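PDB 6IUY: glycerol-3-phosphate dehydrogenase [NAD(+)] from Dunaliella salina, which probably interconverts sn-glycerol 3-phosphate and dihydroxyacetone phosphate with NAD(+), and carries a phosphatase-like domain thought to let it release glycerol directly. Local coordinates for residues 256-262 with 344-350; 287-291 with 436-440. All coordinates share one frame; numbering follows the deposited sequence.

Contact 1. Residues 256-262 with 344-350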
loop_
_atom_site.group_PDB
_atom_site.type_symbol
_atom_site.label_atom_id
_atom_site.label_comp_id
_atom_site.label_asym_id
_atom_site.label_seq_id
_atom_site.Cartn_x
_atom_site.Cartn_y
_atom_site.Cartn_z
ATOM N N ARG A 256 15.012 -32.480 13.657
ATOM C CA ARG A 256 16.046 -31.461 13.473
ATOM C C ARG A 256 16.224 -31.249 11.980
ATOM O O ARG A 256 16.659 -32.154 11.261
ATOM C CB ARG A 256 17.372 -31.865 14.113
ATOM C CG ARG A 256 18.360 -30.726 14.177
ATOM C CD ARG A 256 19.756 -31.180 14.574
ATOM N NE ARG A 256 19.825 -31.617 15.961
ATOM C CZ ARG A 256 20.020 -32.878 16.338
ATOM N NH1 ARG A 256 20.178 -33.834 15.428
ATOM N NH2 ARG A 256 20.064 -33.181 17.630
ATOM N N TYR A 257 15.877 -30.059 11.512
ATOM C CA TYR A 257 15.818 -29.790 10.083
ATOM C C TYR A 257 17.212 -29.600 9.497
ATOM O O TYR A 257 18.010 -28.851 10.055
ATOM C CB TYR A 257 14.949 -28.557 9.827
ATOM C CG TYR A 257 13.478 -28.814 10.029
ATOM C CD1 TYR A 257 12.911 -28.804 11.301
ATOM C CD2 TYR A 257 12.652 -29.079 8.952
ATOM C CE1 TYR A 257 11.548 -29.058 11.479
ATOM C CE2 TYR A 257 11.299 -29.314 9.119
ATOM C CZ TYR A 257 10.756 -29.309 10.380
ATOM O OH TYR A 257 9.415 -29.558 10.527
ATOM N N LYS A 258 17.526 -30.312 8.418
ATOM C CA LYS A 258 18.744 -30.021 7.642
ATOM C C LYS A 258 18.370 -29.030 6.549
ATOM O O LYS A 258 17.393 -29.244 5.838
ATOM C CB LYS A 258 19.359 -31.276 6.991
ATOM C CG LYS A 258 19.926 -32.343 7.954
ATOM C CD LYS A 258 20.778 -33.374 7.178
ATOM C CE LYS A 258 20.684 -34.779 7.770
ATOM N NZ LYS A 258 20.956 -34.799 9.233
ATOM N N VAL A 259 19.145 -27.961 6.407
ATOM C CA VAL A 259 18.800 -26.916 5.449
ATOM C C VAL A 259 19.694 -26.966 4.222
ATOM O O VAL A 259 20.911 -27.059 4.346
ATOM C CB VAL A 259 18.913 -25.529 6.089
ATOM C CG1 VAL A 259 18.496 -24.442 5.098
ATOM C CG2 VAL A 259 18.072 -25.478 7.377
ATOM N N THR A 260 19.087 -26.906 3.044
ATOM C CA THR A 260 19.839 -26.788 1.810
ATOM C C THR A 260 19.384 -25.571 0.993
ATOM O O THR A 260 18.206 -25.454 0.643
ATOM C CB THR A 260 19.702 -28.065 0.971
ATOM O OG1 THR A 260 20.370 -29.122 1.661
ATOM C CG2 THR A 260 20.326 -27.886 -0.411
ATOM N N MET A 261 20.338 -24.690 0.689
ATOM C CA MET A 261 20.144 -23.583 -0.237
ATOM C C MET A 261 20.385 -24.074 -1.660
ATOM O O MET A 261 21.468 -24.581 -1.964
ATOM C CB MET A 261 21.096 -22.427 0.111
ATOM C CG MET A 261 21.150 -21.281 -0.926
ATOM S SD MET A 261 19.607 -20.336 -1.015
ATOM C CE MET A 261 18.906 -21.054 -2.472
ATOM N N VAL A 262 19.370 -23.971 -2.517
ATOM C CA VAL A 262 19.514 -24.321 -3.922
ATOM C C VAL A 262 19.752 -23.032 -4.734
ATOM O O VAL A 262 18.798 -22.359 -5.152
ATOM C CB VAL A 262 18.266 -25.045 -4.469
ATOM C CG1 VAL A 262 18.427 -25.354 -5.958
ATOM C CG2 VAL A 262 17.990 -26.313 -3.677
ATOM N N ALA A 344 17.811 -33.207 2.843
ATOM C CA ALA A 344 17.295 -31.914 3.286
ATOM C C ALA A 344 15.838 -31.943 3.692
ATOM O O ALA A 344 14.998 -32.406 2.928
ATOM C CB ALA A 344 17.494 -30.865 2.184
ATOM N N ASP A 345 15.555 -31.383 4.872
ATOM C CA ASP A 345 14.188 -31.212 5.378
ATOM C C ASP A 345 13.626 -29.836 5.002
ATOM O O ASP A 345 12.422 -29.665 4.824
ATOM C CB ASP A 345 14.168 -31.382 6.898
ATOM C CG ASP A 345 14.810 -32.687 7.341
ATOM O OD1 ASP A 345 14.194 -33.745 7.105
ATOM O OD2 ASP A 345 15.922 -32.648 7.907
ATOM N N ALA A 346 14.528 -28.868 4.884
ATOM C CA ALA A 346 14.174 -27.492 4.575
ATOM C C ALA A 346 14.891 -27.052 3.308
ATOM O O ALA A 346 16.099 -26.894 3.319
ATOM C CB ALA A 346 14.538 -26.586 5.742
ATOM N N LEU A 347 14.151 -26.878 2.222
ATOM C CA LEU A 347 14.734 -26.437 0.955
ATOM C C LEU A 347 14.469 -24.961 0.669
ATOM O O LEU A 347 13.317 -24.547 0.618
ATOM C CB LEU A 347 14.172 -27.253 -0.218
ATOM C CG LEU A 347 14.604 -28.693 -0.470
ATOM C CD1 LEU A 347 13.901 -29.222 -1.723
ATOM C CD2 LEU A 347 16.112 -28.740 -0.649
ATOM N N ILE A 348 15.535 -24.195 0.444
ATOM C CA ILE A 348 15.436 -22.819 0.001
ATOM C C ILE A 348 15.756 -22.755 -1.493
ATOM O O ILE A 348 16.833 -23.139 -1.934
ATOM C CB ILE A 348 16.388 -21.905 0.812
ATOM C CG1 ILE A 348 16.082 -22.032 2.295
ATOM C CG2 ILE A 348 16.236 -20.447 0.411
ATOM C CD1 ILE A 348 17.158 -21.497 3.194
ATOM N N PHE A 349 14.798 -22.300 -2.289
ATOM C CA PHE A 349 15.049 -22.138 -3.705
ATOM C C PHE A 349 15.388 -20.664 -3.994
ATOM O O PHE A 349 14.567 -19.780 -3.750
ATOM C CB PHE A 349 13.849 -22.619 -4.522
ATOM C CG PHE A 349 13.682 -24.121 -4.516
ATOM C CD1 PHE A 349 14.406 -24.919 -5.397
ATOM C CD2 PHE A 349 12.811 -24.739 -3.627
ATOM C CE1 PHE A 349 14.273 -26.319 -5.388
ATOM C CE2 PHE A 349 12.663 -26.138 -3.621
ATOM C CZ PHE A 349 13.404 -26.922 -4.505
ATOM N N CYS A 350 16.609 -20.414 -4.487
ATOM C CA CYS A 350 17.094 -19.064 -4.798
ATOM C C CYS A 350 18.055 -19.067 -5.987
ATOM O O CYS A 350 19.251 -18.885 -5.830
ATOM C CB CYS A 350 17.778 -18.439 -3.587
ATOM S SG CYS A 350 18.029 -16.639 -3.745
#

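Contact 2. Residues 287-291 with 436-440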
loop_
_atom_site.group_PDB
_atom_site.type_symbol
_atom_site.label_atom_id
_atom_site.label_comp_id
_atom_site.label_asym_id
_atom_site.label_seq_id
_atom_site.Cartn_x
_atom_site.Cartn_y
_atom_site.Cartn_z
ATOM N N GLY A 287 17.824 -28.905 22.183
ATOM C CA GLY A 287 16.918 -29.513 21.219
ATOM C C GLY A 287 16.780 -28.758 19.908
ATOM O O GLY A 287 15.674 -28.618 19.407
ATOM N N SER A 288 17.901 -28.296 19.351
ATOM C CA SER A 288 17.897 -27.422 18.174
ATOM C C SER A 288 16.984 -27.896 17.063
ATOM O O SER A 288 17.034 -29.068 16.682
ATOM C CB SER A 288 19.308 -27.285 17.603
ATOM O OG SER A 288 19.275 -26.615 16.349
ATOM N N VAL A 289 16.164 -26.989 16.526
ATOM C CA VAL A 289 15.313 -27.367 15.406
ATOM C C VAL A 289 16.082 -27.429 14.067
ATOM O O VAL A 289 15.531 -27.907 13.070
ATOM C CB VAL A 289 14.104 -26.411 15.263
ATOM C CG1 VAL A 289 14.543 -25.053 14.777
ATOM C CG2 VAL A 289 13.066 -26.994 14.313
ATOM N N PHE A 290 17.338 -26.963 14.033
ATOM C CA PHE A 290 18.130 -27.004 12.784
ATOM C C PHE A 290 19.488 -27.713 12.913
ATOM O O PHE A 290 20.189 -27.563 13.922
ATOM C CB PHE A 290 18.403 -25.588 12.243
ATOM C CG PHE A 290 17.173 -24.780 12.014
ATOM C CD1 PHE A 290 16.289 -25.128 11.022
ATOM C CD2 PHE A 290 16.916 -23.657 12.779
ATOM C CE1 PHE A 290 15.162 -24.396 10.813
ATOM C CE2 PHE A 290 15.788 -22.917 12.569
ATOM C CZ PHE A 290 14.908 -23.286 11.591
ATOM N N GLU A 291 19.860 -28.451 11.871
ATOM C CA GLU A 291 21.246 -28.900 11.713
ATOM C C GLU A 291 22.146 -27.675 11.634
ATOM O O GLU A 291 21.768 -26.675 11.024
ATOM C CB GLU A 291 21.412 -29.763 10.460
ATOM C CG GLU A 291 21.216 -31.251 10.691
ATOM C CD GLU A 291 22.152 -31.803 11.768
ATOM O OE1 GLU A 291 23.376 -31.541 11.703
ATOM O OE2 GLU A 291 21.663 -32.494 12.694
ATOM N N LEU A 436 8.806 -21.784 11.287
ATOM C CA LEU A 436 10.118 -22.340 10.956
ATOM C C LEU A 436 10.944 -21.353 10.127
ATOM O O LEU A 436 12.052 -20.974 10.504
ATOM C CB LEU A 436 9.941 -23.656 10.185
ATOM C CG LEU A 436 11.188 -24.505 9.898
ATOM C CD1 LEU A 436 11.644 -25.219 11.162
ATOM C CD2 LEU A 436 10.932 -25.504 8.760
ATOM N N TRP A 437 10.384 -20.920 9.002
ATOM C CA TRP A 437 11.066 -19.958 8.141
ATOM C C TRP A 437 11.456 -18.672 8.868
ATOM O O TRP A 437 12.556 -18.141 8.663
ATOM C CB TRP A 437 10.200 -19.641 6.931
ATOM C CG TRP A 437 10.007 -20.819 6.044
ATOM C CD1 TRP A 437 8.828 -21.315 5.581
ATOM C CD2 TRP A 437 11.036 -21.680 5.524
ATOM N NE1 TRP A 437 9.059 -22.414 4.782
ATOM C CE2 TRP A 437 10.405 -22.659 4.747
ATOM C CE3 TRP A 437 12.425 -21.696 5.633
ATOM C CZ2 TRP A 437 11.123 -23.657 4.083
ATOM C CZ3 TRP A 437 13.133 -22.672 4.958
ATOM C CH2 TRP A 437 12.483 -23.642 4.204
ATOM N N GLN A 438 10.581 -18.166 9.732
ATOM C CA GLN A 438 10.902 -16.929 10.424
ATOM C C GLN A 438 12.085 -17.120 11.340
ATOM O O GLN A 438 12.975 -16.258 11.403
ATOM C CB GLN A 438 9.711 -16.400 11.226
ATOM C CG GLN A 438 10.029 -15.094 11.958
ATOM C CD GLN A 438 8.807 -14.495 12.657
ATOM O OE1 GLN A 438 7.843 -15.197 12.967
ATOM N NE2 GLN A 438 8.852 -13.198 12.905
ATOM N N GLN A 439 12.102 -18.240 12.061
ATOM C CA GLN A 439 13.231 -18.554 12.933
ATOM C C GLN A 439 14.502 -18.714 12.091
ATOM O O GLN A 439 15.567 -18.304 12.505
ATOM C CB GLN A 439 12.960 -19.821 13.771
ATOM C CG GLN A 439 14.155 -20.264 14.645
ATOM C CD GLN A 439 13.817 -21.423 15.608
ATOM O OE1 GLN A 439 12.677 -21.908 15.649
ATOM N NE2 GLN A 439 14.811 -21.863 16.380
ATOM N N LEU A 440 14.377 -19.269 10.891
ATOM C CA LEU A 440 15.553 -19.475 10.044
ATOM C C LEU A 440 16.138 -18.154 9.493
ATOM O O LEU A 440 17.346 -17.902 9.606
ATOM C CB LEU A 440 15.193 -20.415 8.897
ATOM C CG LEU A 440 16.324 -21.108 8.144
ATOM C CD1 LEU A 440 17.242 -21.841 9.118
ATOM C CD2 LEU A 440 15.732 -22.060 7.110
#

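Contact 1. Residues 256-262 with 344-350
Asp-345 reaches across to the backbone of Lys-258. Its CG lies anti to its own carbonyl carbon (chi1 -53°), which swings OD2 onto the backbone N of Lys-258 at 2.9 Å. The bond is nearly straight and uses the anti lone pair of OD2. Lys-258 O in turn accepts from Asp-345 N, and also from Ala-346 N, so two donors share one carbonyl. Asp-345 CB also touches Tyr-257 CD2 at 3.4 Å, with ring and carboxylate almost perpendicular.

Beyond this point the strands run parallel, with Val-259 beside Ala-346 and Met-261 beside Ile-348. Thr-260 N to Ala-346 O and Val-262 N to Ile-348 O are two rungs of the ladder. These are the first and fourth strands of the Rossmann-type NAD-binding domain, adjacent in the middle of its sheet.

On one face Val-259 CG1 meets Ile-348 CD1 at 3.8 Å, and Ile-348 CG2 lies 3.7 Å from Met-261 SD. The bend of Met-261 at chi2 (68°) turns its sulfur over toward Ile-348. Helix 266-282 covers this part of the face. On the other face Val-262 and Phe-349 point the same way, Val-262 CB 4.0 Å from Phe-349 CD1. Thr-260 CB packs on Leu-347 CD2, while its OG1 bonds to Ala-340 O. Past the strand end, Cys-350 N bonds to Val-262 O, and Cys-350 touches the bound NAD.

Contact 2. Residues 287-291 with 436-440
Phe-290 points its ring at helix 431-441, where Leu-440 CD1 sits over the centre of one face. This CH-pi contact measures 3.7 Å from CD1 to the ring centroid and lies 11° off the ring normal. Val-289 CG1, from the preceding residue, lies over the opposite face toward the rim. Leu-436 CD1 adds an oblique contact, 3.6 Å from Phe-290 CE1. With CG anti to the backbone N (chi1 -172°), Leu-436 can extend CD1 to both Phe-290 and Val-289, whose CG2 is 3.9 Å away.

This apolar core is tight and buried. The side of Gln-439 is looser and partly exposed. There the aliphatic CG meets the ring edge, 3.7 Å from Phe-290 CE2, and the chain runs past the ring in the opposite direction. With an alanine in place of Phe-290, Leu-440 CD1 would probably lose its aromatic face and a gap would open between Leu-436 and Leu-440. On the loop side, Ser-288 OG donates to Phe-290 O at 2.8 Å, tying the turn to the short strand.

Phe-290 also packs on Thr-279 and Ala-282 of helix 266-282 and on Tyr-257 of strand 257-262, so the ring lies where two helices meet the sheet.

From the N terminus, the chain passes the phosphatase-like part and enters strand 257-262, the first partner of contact 1. Helix 266-282 follows, then residues 287-291, which open contact 2. The chain next adds strands 293-297 and 331-334 before 344-350 returns to close contact 1. Three further strands of the sheet precede 436-440, which closes contact 2. The two loops therefore cross. Contact 1 joins neighbouring strands within the sheet. Contact 2 joins the connection after helix 266-282 to helix 431-441, which also lies against strands 257-262 and 346-349. They meet at Tyr-257, whose backbone N and O probably bond to Val-289 O and Glu-291 N.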